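Local coordinates for protein formimidoylglutamase (Bacillus subtilis, PDB 3M1R) that catalyses the manganese-dependent hydrolysis of N-formimidoyl-L-glutamate to L-glutamate and formamide, a step of histidine degradation, at residues E182-I187 and Q234-F239; N208-T213 and K227-V232; G91-H96 and F108-A113. All coordinates share one frame; numbering follows the deposited sequence.

Interaction 1 of 3, residues E182-I187 and Q234-F239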
# COMPACT_ATOMS: atom_id res chain seq x y z
N GLU D 182 -30.13 -1.80 32.69
CA GLU D 182 -31.47 -2.14 32.25
C GLU D 182 -31.65 -1.75 30.79
O GLU D 182 -31.08 -0.77 30.33
CB GLU D 182 -32.53 -1.46 33.12
CG GLU D 182 -32.87 -2.22 34.40
CD GLU D 182 -33.86 -1.46 35.28
OE1 GLU D 182 -34.49 -0.51 34.77
OE2 GLU D 182 -33.99 -1.81 36.47
N GLY D 183 -32.44 -2.53 30.06
CA GLY D 183 -32.69 -2.28 28.65
C GLY D 183 -33.19 -0.89 28.33
O GLY D 183 -32.75 -0.27 27.35
N GLN D 184 -34.11 -0.37 29.15
CA GLN D 184 -34.68 0.94 28.86
C GLN D 184 -33.75 2.09 29.22
O GLN D 184 -34.06 3.25 28.97
CB GLN D 184 -36.03 1.11 29.54
CG GLN D 184 -35.95 1.37 31.03
CD GLN D 184 -36.11 0.11 31.84
OE1 GLN D 184 -35.79 -0.99 31.37
NE2 GLN D 184 -36.61 0.25 33.07
N HIS D 185 -32.60 1.78 29.82
CA HIS D 185 -31.59 2.79 30.12
C HIS D 185 -30.48 2.78 29.09
O HIS D 185 -29.46 3.43 29.27
CB HIS D 185 -30.96 2.54 31.49
CG HIS D 185 -31.96 2.46 32.59
ND1 HIS D 185 -31.73 1.74 33.74
CD2 HIS D 185 -33.20 3.00 32.71
CE1 HIS D 185 -32.79 1.85 34.53
NE2 HIS D 185 -33.69 2.60 33.93
N LEU D 186 -30.70 2.04 28.01
CA LEU D 186 -29.74 1.88 26.93
C LEU D 186 -30.30 2.65 25.75
O LEU D 186 -31.41 2.37 25.31
CB LEU D 186 -29.62 0.41 26.54
CG LEU D 186 -28.29 -0.16 26.01
CD1 LEU D 186 -28.54 -1.33 25.08
CD2 LEU D 186 -27.46 0.89 25.32
N ILE D 187 -29.54 3.63 25.27
CA ILE D 187 -29.91 4.35 24.06
C ILE D 187 -28.93 4.01 22.92
O ILE D 187 -27.75 4.38 22.96
CB ILE D 187 -29.93 5.87 24.30
CG1 ILE D 187 -30.97 6.21 25.36
CG2 ILE D 187 -30.26 6.62 23.04
CD1 ILE D 187 -30.78 7.57 25.91
N GLN D 234 -32.22 9.97 31.78
CA GLN D 234 -31.55 10.62 32.91
C GLN D 234 -32.40 10.60 34.17
O GLN D 234 -31.87 10.57 35.29
CB GLN D 234 -31.21 12.08 32.58
CG GLN D 234 -30.18 12.26 31.48
CD GLN D 234 -29.09 13.25 31.85
OE1 GLN D 234 -28.98 14.32 31.25
NE2 GLN D 234 -28.28 12.89 32.85
N ASP D 235 -33.72 10.62 33.98
CA ASP D 235 -34.67 10.69 35.09
C ASP D 235 -34.77 9.35 35.81
O ASP D 235 -35.27 9.28 36.93
CB ASP D 235 -36.05 11.11 34.58
CG ASP D 235 -36.19 12.62 34.42
OD1 ASP D 235 -35.25 13.36 34.78
OD2 ASP D 235 -37.25 13.07 33.93
N LYS D 236 -34.30 8.29 35.15
CA LYS D 236 -34.38 6.95 35.73
C LYS D 236 -33.01 6.46 36.17
O LYS D 236 -32.88 5.31 36.60
CB LYS D 236 -34.95 5.95 34.72
CG LYS D 236 -36.27 6.33 34.10
CD LYS D 236 -36.67 5.28 33.08
CE LYS D 236 -37.87 5.71 32.25
NZ LYS D 236 -38.15 4.74 31.14
N THR D 237 -31.99 7.30 36.06
CA THR D 237 -30.61 6.87 36.29
C THR D 237 -29.76 7.91 37.02
O THR D 237 -30.09 9.11 37.05
CB THR D 237 -29.92 6.46 34.98
OG1 THR D 237 -29.91 7.57 34.08
CG2 THR D 237 -30.64 5.31 34.33
N ASP D 238 -28.66 7.45 37.59
CA ASP D 238 -27.77 8.31 38.35
C ASP D 238 -26.57 8.79 37.54
O ASP D 238 -26.04 9.86 37.81
CB ASP D 238 -27.29 7.60 39.61
CG ASP D 238 -28.35 7.54 40.68
OD1 ASP D 238 -29.09 8.53 40.84
OD2 ASP D 238 -28.44 6.50 41.37
N PHE D 239 -26.14 7.98 36.58
CA PHE D 239 -24.98 8.32 35.75
C PHE D 239 -25.19 7.93 34.30
O PHE D 239 -26.02 7.08 33.99
CB PHE D 239 -23.73 7.59 36.26
CG PHE D 239 -23.44 7.81 37.71
CD1 PHE D 239 -24.04 7.00 38.67
CD2 PHE D 239 -22.57 8.80 38.12
CE1 PHE D 239 -23.78 7.18 40.01
CE2 PHE D 239 -22.30 8.99 39.46
CZ PHE D 239 -22.91 8.18 40.41
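The backbones approach most closely at His185 and Thr237, whose CA atoms lie 7.5 Å apart; the first ends a short 3-10 turn and the second a type I turn running from Gln234. No hydrogen bond crosses the gap, so side chains carry the contact. The Thr237 methyl sits over one face of the His185 imidazole. Thr237 CG2 is 3.7 Å from the centroid of the His185 ring and 15° off the ring normal, a CH-pi contact. Thr237 CG2 is displaced somewhat toward the rim and comes nearest His185 CG, at 3.6 Å. Thr237 OG1 helps to fix this pose: with chi1 at 59° it reaches back to the carbonyl O of Val233 in the preceding helix, and CG2 is left to meet the ring. Lys236 approaches the same ring obliquely. Its CB is 3.7 Å from His185 NE2, and its extended chain runs on across Gln184 at about a right angle. The ammonium end makes a loose contact there, Lys236 NZ lying 4.0 Å from Gln184 CG. With an alanine in place of His185, the Thr237 methyl and Lys236 CB would probably lose their common partner, opening a gap between the two turns. Backbone bonds from His185 and Ile187 to Val149 tie this region to strand 147-152. That strand lies between strands 186-191 and 239-245, so the two turns meet across its beginning. This is the rim of the arginase-family alpha/beta fold where parallel strands start, away from the metal site.

Interaction 2 of 3, residues N208-T213 and K227-V232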
# COMPACT_ATOMS: atom_id res chain seq x y z
N ASN D 208 -36.67 -3.80 25.86
CA ASN D 208 -37.01 -2.37 25.89
C ASN D 208 -35.81 -1.44 25.69
O ASN D 208 -35.68 -0.43 26.39
CB ASN D 208 -37.74 -2.00 27.18
CG ASN D 208 -39.05 -2.73 27.32
OD1 ASN D 208 -39.97 -2.53 26.53
ND2 ASN D 208 -39.15 -3.58 28.33
N VAL D 209 -34.95 -1.79 24.74
CA VAL D 209 -33.86 -0.91 24.38
C VAL D 209 -34.40 0.23 23.52
O VAL D 209 -35.31 0.04 22.70
CB VAL D 209 -32.71 -1.69 23.68
CG1 VAL D 209 -31.67 -0.74 23.03
CG2 VAL D 209 -32.03 -2.61 24.68
N ASN D 210 -33.87 1.42 23.74
CA ASN D 210 -34.23 2.58 22.94
C ASN D 210 -33.42 2.61 21.66
O ASN D 210 -32.24 2.97 21.66
CB ASN D 210 -33.99 3.87 23.72
CG ASN D 210 -34.72 3.88 25.05
OD1 ASN D 210 -35.95 3.85 25.10
ND2 ASN D 210 -33.96 3.90 26.13
N ILE D 211 -34.07 2.25 20.56
CA ILE D 211 -33.38 2.13 19.29
C ILE D 211 -33.65 3.31 18.37
O ILE D 211 -34.79 3.64 18.07
CB ILE D 211 -33.75 0.82 18.59
CG1 ILE D 211 -33.53 -0.35 19.54
CG2 ILE D 211 -32.94 0.66 17.29
CD1 ILE D 211 -34.41 -1.55 19.25
N HIS D 212 -32.58 3.96 17.93
CA HIS D 212 -32.68 5.06 16.98
C HIS D 212 -31.87 4.78 15.72
O HIS D 212 -30.64 4.91 15.71
CB HIS D 212 -32.25 6.37 17.64
CG HIS D 212 -33.06 6.69 18.86
ND1 HIS D 212 -34.09 7.60 18.85
CD2 HIS D 212 -33.03 6.16 20.11
CE1 HIS D 212 -34.64 7.64 20.05
NE2 HIS D 212 -34.02 6.78 20.83
N THR D 213 -32.57 4.38 14.66
CA THR D 213 -31.91 4.04 13.40
C THR D 213 -31.30 5.27 12.72
O THR D 213 -31.54 6.41 13.13
CB THR D 213 -32.89 3.37 12.42
OG1 THR D 213 -33.87 4.32 12.00
CG2 THR D 213 -33.58 2.20 13.11
N LYS D 227 -32.00 14.91 22.40
CA LYS D 227 -32.78 15.73 23.34
C LYS D 227 -34.12 15.07 23.62
O LYS D 227 -34.63 15.12 24.73
CB LYS D 227 -32.98 17.14 22.79
CG LYS D 227 -31.76 18.02 22.91
CD LYS D 227 -31.85 19.20 21.98
CE LYS D 227 -30.71 20.18 22.23
NZ LYS D 227 -30.86 21.42 21.40
N GLU D 228 -34.66 14.42 22.60
CA GLU D 228 -35.95 13.75 22.71
C GLU D 228 -35.88 12.56 23.67
O GLU D 228 -36.83 12.29 24.39
CB GLU D 228 -36.41 13.30 21.32
CG GLU D 228 -37.89 13.00 21.19
CD GLU D 228 -38.39 13.10 19.75
OE1 GLU D 228 -39.26 12.30 19.36
OE2 GLU D 228 -37.92 13.99 19.01
N ILE D 229 -34.75 11.86 23.70
CA ILE D 229 -34.65 10.63 24.49
C ILE D 229 -33.84 10.73 25.78
O ILE D 229 -34.14 10.05 26.76
CB ILE D 229 -34.07 9.47 23.65
CG1 ILE D 229 -34.32 8.13 24.34
CG2 ILE D 229 -32.58 9.69 23.42
CD1 ILE D 229 -35.74 7.97 24.83
N LEU D 230 -32.79 11.55 25.79
CA LEU D 230 -31.89 11.56 26.94
C LEU D 230 -32.57 11.97 28.26
O LEU D 230 -32.38 11.32 29.29
CB LEU D 230 -30.64 12.40 26.66
CG LEU D 230 -29.57 12.32 27.75
CD1 LEU D 230 -29.18 10.87 27.99
CD2 LEU D 230 -28.34 13.14 27.38
N PRO D 231 -33.35 13.07 28.24
CA PRO D 231 -34.04 13.52 29.45
C PRO D 231 -34.84 12.43 30.13
O PRO D 231 -34.84 12.33 31.35
CB PRO D 231 -34.97 14.61 28.92
CG PRO D 231 -34.20 15.21 27.80
CD PRO D 231 -33.51 14.03 27.14
N VAL D 232 -35.54 11.61 29.34
CA VAL D 232 -36.36 10.56 29.92
C VAL D 232 -35.47 9.56 30.66
O VAL D 232 -35.80 9.11 31.76
CB VAL D 232 -37.14 9.80 28.85
CG1 VAL D 232 -38.21 8.93 29.49
CG2 VAL D 232 -37.76 10.78 27.86
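This contact belongs to a beta-alpha-beta crossover of the arginase-family fold, in which Ile229 of helix 222-234 packs on Asn210 and His212 of strand 210-213. That strand is the outermost on its side of the parallel sheet within the chain. The chain leaves it through two helices and re-enters the sheet at strand 239-245. The CA atoms of Asn210 and Ile229 are 8.2 Å apart. Asn210 and His212 lie on the same face of the strand, two residues apart, and their CB atoms point toward the helix. Val209 and Ile211 instead pack on helix 198-206, so the two faces of this edge strand are covered by different helices. Ile229 also touches Ile187 of the neighbouring strand, which carries the helix packing inward. The helix is kinked just beyond Ile229. The N atoms of Pro231 and Val232 lack the usual bond four residues back, Pro231 having no N-H, and Val232 N makes instead only a weak bond to Ile229 O, three back. The amide of Asn210 uses ND2 for a hydrogen bond to Gln184 O and a weak one to Leu186 O. Its OD1 faces the Ile229 methyl end, 4.1 Å from CD1. One branch of Ile229 serves both partners. CG1 stands opposite its backbone N (chi1 -165°), and the chain then bends to bring CD1 to Asn210. CB and CG1 meet the imidazole of His212. The side chain of His212 is about 10 Å from that of Asp153, a metal ligand, and does not itself bind the metal. His212 NE2 approaches obliquely, 3.9 Å from Ile229 CB and 3.8 Å from Ile229 CG1.

Interaction 3 of 3, residues G91-H96 and F108-A113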
# COMPACT_ATOMS: atom_id res chain seq x y z
N GLY D 91 -2.04 4.36 31.90
CA GLY D 91 -1.37 3.20 31.35
C GLY D 91 -2.32 2.34 30.53
O GLY D 91 -3.39 2.80 30.12
N ASP D 92 -1.93 1.10 30.28
CA ASP D 92 -2.77 0.14 29.58
C ASP D 92 -3.14 -1.00 30.54
O ASP D 92 -2.32 -1.44 31.36
CB ASP D 92 -2.03 -0.44 28.38
CG ASP D 92 -1.94 0.53 27.21
OD1 ASP D 92 -2.75 1.48 27.13
OD2 ASP D 92 -1.06 0.32 26.34
N ILE D 93 -4.37 -1.47 30.43
CA ILE D 93 -4.77 -2.65 31.17
C ILE D 93 -4.10 -3.84 30.55
O ILE D 93 -4.17 -4.03 29.33
CB ILE D 93 -6.27 -2.83 31.16
CG1 ILE D 93 -6.92 -1.64 31.86
CG2 ILE D 93 -6.63 -4.13 31.87
CD1 ILE D 93 -8.39 -1.54 31.64
N ASP D 94 -3.44 -4.63 31.38
CA ASP D 94 -2.74 -5.81 30.88
C ASP D 94 -3.69 -6.79 30.20
O ASP D 94 -4.75 -7.14 30.73
CB ASP D 94 -2.00 -6.50 32.01
CG ASP D 94 -1.32 -7.76 31.56
OD1 ASP D 94 -0.26 -7.65 30.91
OD2 ASP D 94 -1.86 -8.85 31.82
N ILE D 95 -3.31 -7.26 29.01
CA ILE D 95 -4.15 -8.18 28.27
C ILE D 95 -3.43 -9.52 28.12
O ILE D 95 -2.27 -9.58 27.72
CB ILE D 95 -4.50 -7.63 26.87
CG1 ILE D 95 -5.22 -6.29 26.98
CG2 ILE D 95 -5.35 -8.65 26.08
CD1 ILE D 95 -6.47 -6.32 27.81
N HIS D 96 -4.13 -10.60 28.43
CA HIS D 96 -3.54 -11.92 28.27
C HIS D 96 -3.35 -12.27 26.79
O HIS D 96 -4.30 -12.20 26.00
CB HIS D 96 -4.41 -12.99 28.92
CG HIS D 96 -3.68 -14.27 29.14
ND1 HIS D 96 -3.67 -14.93 30.35
CD2 HIS D 96 -2.91 -15.01 28.31
CE1 HIS D 96 -2.95 -16.02 30.25
NE2 HIS D 96 -2.47 -16.10 29.02
N PHE D 108 -12.17 -5.70 34.25
CA PHE D 108 -13.13 -5.40 35.28
C PHE D 108 -12.47 -5.06 36.60
O PHE D 108 -12.90 -4.15 37.30
CB PHE D 108 -14.13 -6.54 35.49
CG PHE D 108 -15.03 -6.31 36.67
CD1 PHE D 108 -14.96 -7.11 37.79
CD2 PHE D 108 -15.91 -5.25 36.67
CE1 PHE D 108 -15.78 -6.89 38.89
CE2 PHE D 108 -16.74 -5.01 37.76
CZ PHE D 108 -16.67 -5.83 38.88
N GLN D 109 -11.41 -5.78 36.96
CA GLN D 109 -10.79 -5.62 38.27
C GLN D 109 -10.04 -4.31 38.39
O GLN D 109 -10.08 -3.66 39.43
CB GLN D 109 -9.78 -6.73 38.54
CG GLN D 109 -10.35 -7.98 39.15
CD GLN D 109 -9.26 -8.98 39.42
OE1 GLN D 109 -9.19 -10.03 38.78
NE2 GLN D 109 -8.37 -8.66 40.36
N THR D 110 -9.34 -3.96 37.31
CA THR D 110 -8.52 -2.76 37.31
C THR D 110 -9.44 -1.57 37.36
O THR D 110 -9.27 -0.66 38.18
CB THR D 110 -7.64 -2.70 36.05
OG1 THR D 110 -6.74 -3.81 36.05
CG2 THR D 110 -6.85 -1.41 36.01
N MSE D 111 -10.44 -1.61 36.49
CA MSE D 111 -11.43 -0.56 36.38
C MSE D 111 -12.14 -0.37 37.73
O MSE D 111 -12.34 0.76 38.19
CB MSE D 111 -12.43 -0.95 35.30
CG MSE D 111 -12.93 0.18 34.43
SE MSE D 111 -11.59 0.90 33.23
CE MSE D 111 -12.46 2.58 32.84
N HIS D 112 -12.51 -1.47 38.36
CA HIS D 112 -13.20 -1.41 39.63
C HIS D 112 -12.30 -0.80 40.70
O HIS D 112 -12.69 0.15 41.37
CB HIS D 112 -13.69 -2.79 40.08
CG HIS D 112 -14.43 -2.76 41.38
ND1 HIS D 112 -15.80 -2.62 41.46
CD2 HIS D 112 -13.99 -2.88 42.66
CE1 HIS D 112 -16.17 -2.64 42.73
NE2 HIS D 112 -15.10 -2.79 43.48
N ALA D 113 -11.10 -1.35 40.87
CA ALA D 113 -10.17 -0.82 41.85
C ALA D 113 -9.93 0.67 41.62
O ALA D 113 -10.00 1.47 42.55
CB ALA D 113 -8.85 -1.59 41.82
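Ile93 meets Thr110 and Met111, the latter a selenomethionine, in a buried contact made without hydrogen bonds. The Ile93 and Thr110 side chains run past each other in opposite directions. Both branches of the isoleucine take part: CG1 is 4.2 Å from Thr110 CG2, and CG2 is 4.2 Å from Thr110 OG1. The end of the Ile93 chain goes on to the selenium, with CD1 4.3 Å from Met111 SE. The isoleucine places its branches so by setting CG1 anti to its carbonyl carbon, chi1 -63°, while CG2 lies anti to the backbone N. All these contacts are near van der Waals range and none is tight. The CA atoms of Ile93 and Thr110 are 7.2 Å apart. Thr110 OG1 is satisfied within the helix: it is hydrogen-bonded to His106 O, one turn earlier, which fixes the rotation of the threonine and presents its methyl to Ile93. The contact joins strand 87-93 to helix 100-117, the first half of a beta-alpha-beta crossover. The chain re-enters the parallel sheet at strand 121-127, with strand 39-45 lying between the two. Ile93 also packs on Ile43 and Val45 of that middle strand, where Gly91 and Ile93 make backbone bonds to Gly44, and Met111 packs on Trp121, Pro123 and Ile125 of strand 121-127. Further out, Asp92 and Ile93 pair in an antiparallel ladder with a strand of a second subunit, so that the sheet runs on across the interface, and Phe9 of that subunit packs on Thr110.

How the interactions relate
Interactions 1 and 2 adjoin, their centres 10 Å apart, on neighbouring strands 186-191 and 210-213. Leu186 O of the first and Asn210 N of the second, 3.1 Å apart, probably form a hydrogen bond. Along the chain, residues 208-213 and 227-232 both fall between the two segments of interaction 1. Interaction 3 closes earlier in the sequence and lies in another part of the same sheet, its centre 25 Å from that of interaction 1 and 31 Å from that of interaction 2. The His212 side chain of interaction 2 is about 10 Å from that of Asp153, which binds both calcium ions; interactions 1 and 3 lie away from the site. Strand 239-245 begins at the end of segment 234-239 and ends at Asp245, which binds both ions.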